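Side-chain contact in putative gamma-glutamylcyclotransferase YkqA (Bacillus subtilis, PDB 2QIK), which is a putative gamma-glutamylcyclotransferase, which would act on gamma-glutamyl compounds such as gamma-glutamylamines: residues A[61-65]-A[66-70]. Numbering follows the deposited sequence.
Sequences YEADE and LCIHK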
loop_
_atom_site.group_PDB
_atom_site.type_symbol
_atom_site.label_atom_id
_atom_site.label_comp_id
_atom_site.label_asym_id
_atom_site.label_seq_id
_atom_site.Cartn_x
_atom_site.Cartn_y
_atom_site.Cartn_z
ATOM N N TYR A 61 -6.431 12.930 4.877
ATOM C CA TYR A 61 -7.831 13.137 5.213
ATOM C C TYR A 61 -8.211 14.594 5.039
ATOM O O TYR A 61 -7.378 15.494 5.081
ATOM C CB TYR A 61 -8.067 12.732 6.691
ATOM C CG TYR A 61 -8.010 11.263 6.903
ATOM C CD1 TYR A 61 -6.792 10.632 7.085
ATOM C CD2 TYR A 61 -9.130 10.459 6.903
ATOM C CE1 TYR A 61 -6.669 9.297 7.206
ATOM C CE2 TYR A 61 -9.038 9.103 7.023
ATOM C CZ TYR A 61 -7.749 8.508 7.175
ATOM O OH TYR A 61 -7.680 7.118 7.257
ATOM N N GLU A 62 -9.521 14.811 4.848
ATOM C CA GLU A 62 -10.050 16.155 4.851
ATOM C C GLU A 62 -10.679 16.428 6.232
ATOM O O GLU A 62 -11.677 15.834 6.585
ATOM C CB GLU A 62 -11.118 16.250 3.801
ATOM C CG GLU A 62 -11.794 17.536 3.823
ATOM C CD GLU A 62 -11.335 18.493 2.904
ATOM O OE1 GLU A 62 -10.070 18.777 2.993
ATOM O OE2 GLU A 62 -12.321 18.987 2.177
ATOM N N ALA A 63 -10.023 17.282 7.011
ATOM C CA ALA A 63 -10.355 17.569 8.381
ATOM C C ALA A 63 -11.037 18.896 8.536
ATOM O O ALA A 63 -10.510 19.928 8.099
ATOM C CB ALA A 63 -9.130 17.535 9.232
ATOM N N ASP A 64 -12.192 18.916 9.210
ATOM C CA ASP A 64 -12.818 20.189 9.492
ATOM C C ASP A 64 -12.145 20.939 10.655
ATOM O O ASP A 64 -11.263 20.401 11.316
ATOM C CB ASP A 64 -14.339 20.036 9.587
ATOM C CG ASP A 64 -14.788 19.253 10.758
ATOM O OD1 ASP A 64 -16.012 18.991 10.820
ATOM O OD2 ASP A 64 -14.055 18.922 11.707
ATOM N N GLU A 65 -12.576 22.195 10.944
ATOM C CA GLU A 65 -11.965 22.973 12.019
ATOM C C GLU A 65 -12.105 22.298 13.355
ATOM O O GLU A 65 -11.187 22.331 14.167
ATOM C CB GLU A 65 -12.539 24.367 12.084
ATOM C CG GLU A 65 -12.115 25.213 10.915
ATOM C CD GLU A 65 -12.572 26.679 11.029
ATOM O OE1 GLU A 65 -12.922 27.216 10.022
ATOM O OE2 GLU A 65 -12.489 27.295 12.058
ATOM N N LEU A 66 -13.263 21.707 13.642
ATOM C CA LEU A 66 -13.495 20.997 14.890
ATOM C C LEU A 66 -12.452 19.911 15.063
ATOM O O LEU A 66 -11.889 19.754 16.118
ATOM C CB LEU A 66 -14.954 20.475 14.920
ATOM C CG LEU A 66 -15.309 19.605 16.131
ATOM C CD1 LEU A 66 -16.805 19.663 16.464
ATOM C CD2 LEU A 66 -14.942 18.173 15.940
ATOM N N CYS A 67 -12.233 19.104 14.003
ATOM C CA CYS A 67 -11.255 18.012 14.077
ATOM C C CYS A 67 -9.883 18.541 14.385
ATOM O O CYS A 67 -9.210 18.040 15.292
ATOM C CB CYS A 67 -11.284 17.269 12.744
ATOM S SG CYS A 67 -9.989 15.980 12.660
ATOM N N ILE A 68 -9.475 19.581 13.681
ATOM C CA ILE A 68 -8.128 20.148 13.965
ATOM C C ILE A 68 -8.020 20.691 15.387
ATOM O O ILE A 68 -7.007 20.471 16.043
ATOM C CB ILE A 68 -7.717 21.182 12.904
ATOM C CG1 ILE A 68 -7.674 20.579 11.521
ATOM C CG2 ILE A 68 -6.386 21.849 13.237
ATOM C CD1 ILE A 68 -6.708 19.336 11.389
ATOM N N HIS A 69 -9.078 21.360 15.895
ATOM C CA HIS A 69 -9.033 21.723 17.309
ATOM C C HIS A 69 -8.872 20.540 18.248
ATOM O O HIS A 69 -8.127 20.593 19.218
ATOM C CB HIS A 69 -10.285 22.495 17.756
ATOM C CG HIS A 69 -10.370 23.898 17.245
ATOM N ND1 HIS A 69 -11.440 24.464 16.571
ATOM C CD2 HIS A 69 -9.415 24.866 17.260
ATOM C CE1 HIS A 69 -11.148 25.723 16.237
ATOM N NE2 HIS A 69 -9.916 25.977 16.662
ATOM N N LYS A 70 -9.636 19.461 17.979
ATOM C CA LYS A 70 -9.597 18.264 18.791
ATOM C C LYS A 70 -8.164 17.715 18.811
ATOM O O LYS A 70 -7.662 17.244 19.822
ATOM C CB LYS A 70 -10.635 17.207 18.346
ATOM C CG LYS A 70 -11.990 17.608 18.616
ATOM C CD LYS A 70 -13.033 16.906 17.865
ATOM C CE LYS A 70 -13.302 15.705 18.415
ATOM N NZ LYS A 70 -14.206 14.827 17.585
#
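Asp64 OD2 accepts from Cys67 N at 2.9 Å, the amide meeting the carboxylate oxygen nearly end-on to its C-O bond with an N-H...O angle of 159°. The carboxylate is folded back over the start of the helix because CG sits between the backbone N and the carbonyl carbon (chi1 68°), a torsion that brings OD2 within bonding distance of the Cys67 amide. The same oxygen also lies against Cys67 CB at 3.4 Å and, more loosely, beside Leu66 CB. Asp64 is thus the N-cap of helix 65-74, and its carboxylate, which is probably negatively charged, would be favoured by the positive end of the helix dipole. Its main chain joins in as well: Asp64 O receives Ile68 N at 3.1 Å, and one residue on, Glu65 O receives His69 N at 2.9 Å in an almost straight bond. The His69 ring lies obliquely beside Glu65 O, ND1 coming to 3.2 Å at an angle too poor for a hydrogen bond. In the AIG2-like domain this corner carries the chain from strand 55-63 of the five-stranded antiparallel sheet through the single residue Asp64 into the helix. On the buried side of the turn, Ala63 CB touches two helix side chains, Ile68 CD1 at 3.7 Å and Cys67 SG at 3.9 Å. The sulfur reaches that methyl with SG anti to the backbone N (chi1 175°). Ile68 also packs on Leu95 and Tyr97 of strand 90-98, while the Cys67 side chain lies about 7 Å from that of Leu11, a substrate-binding residue inferred from relatives.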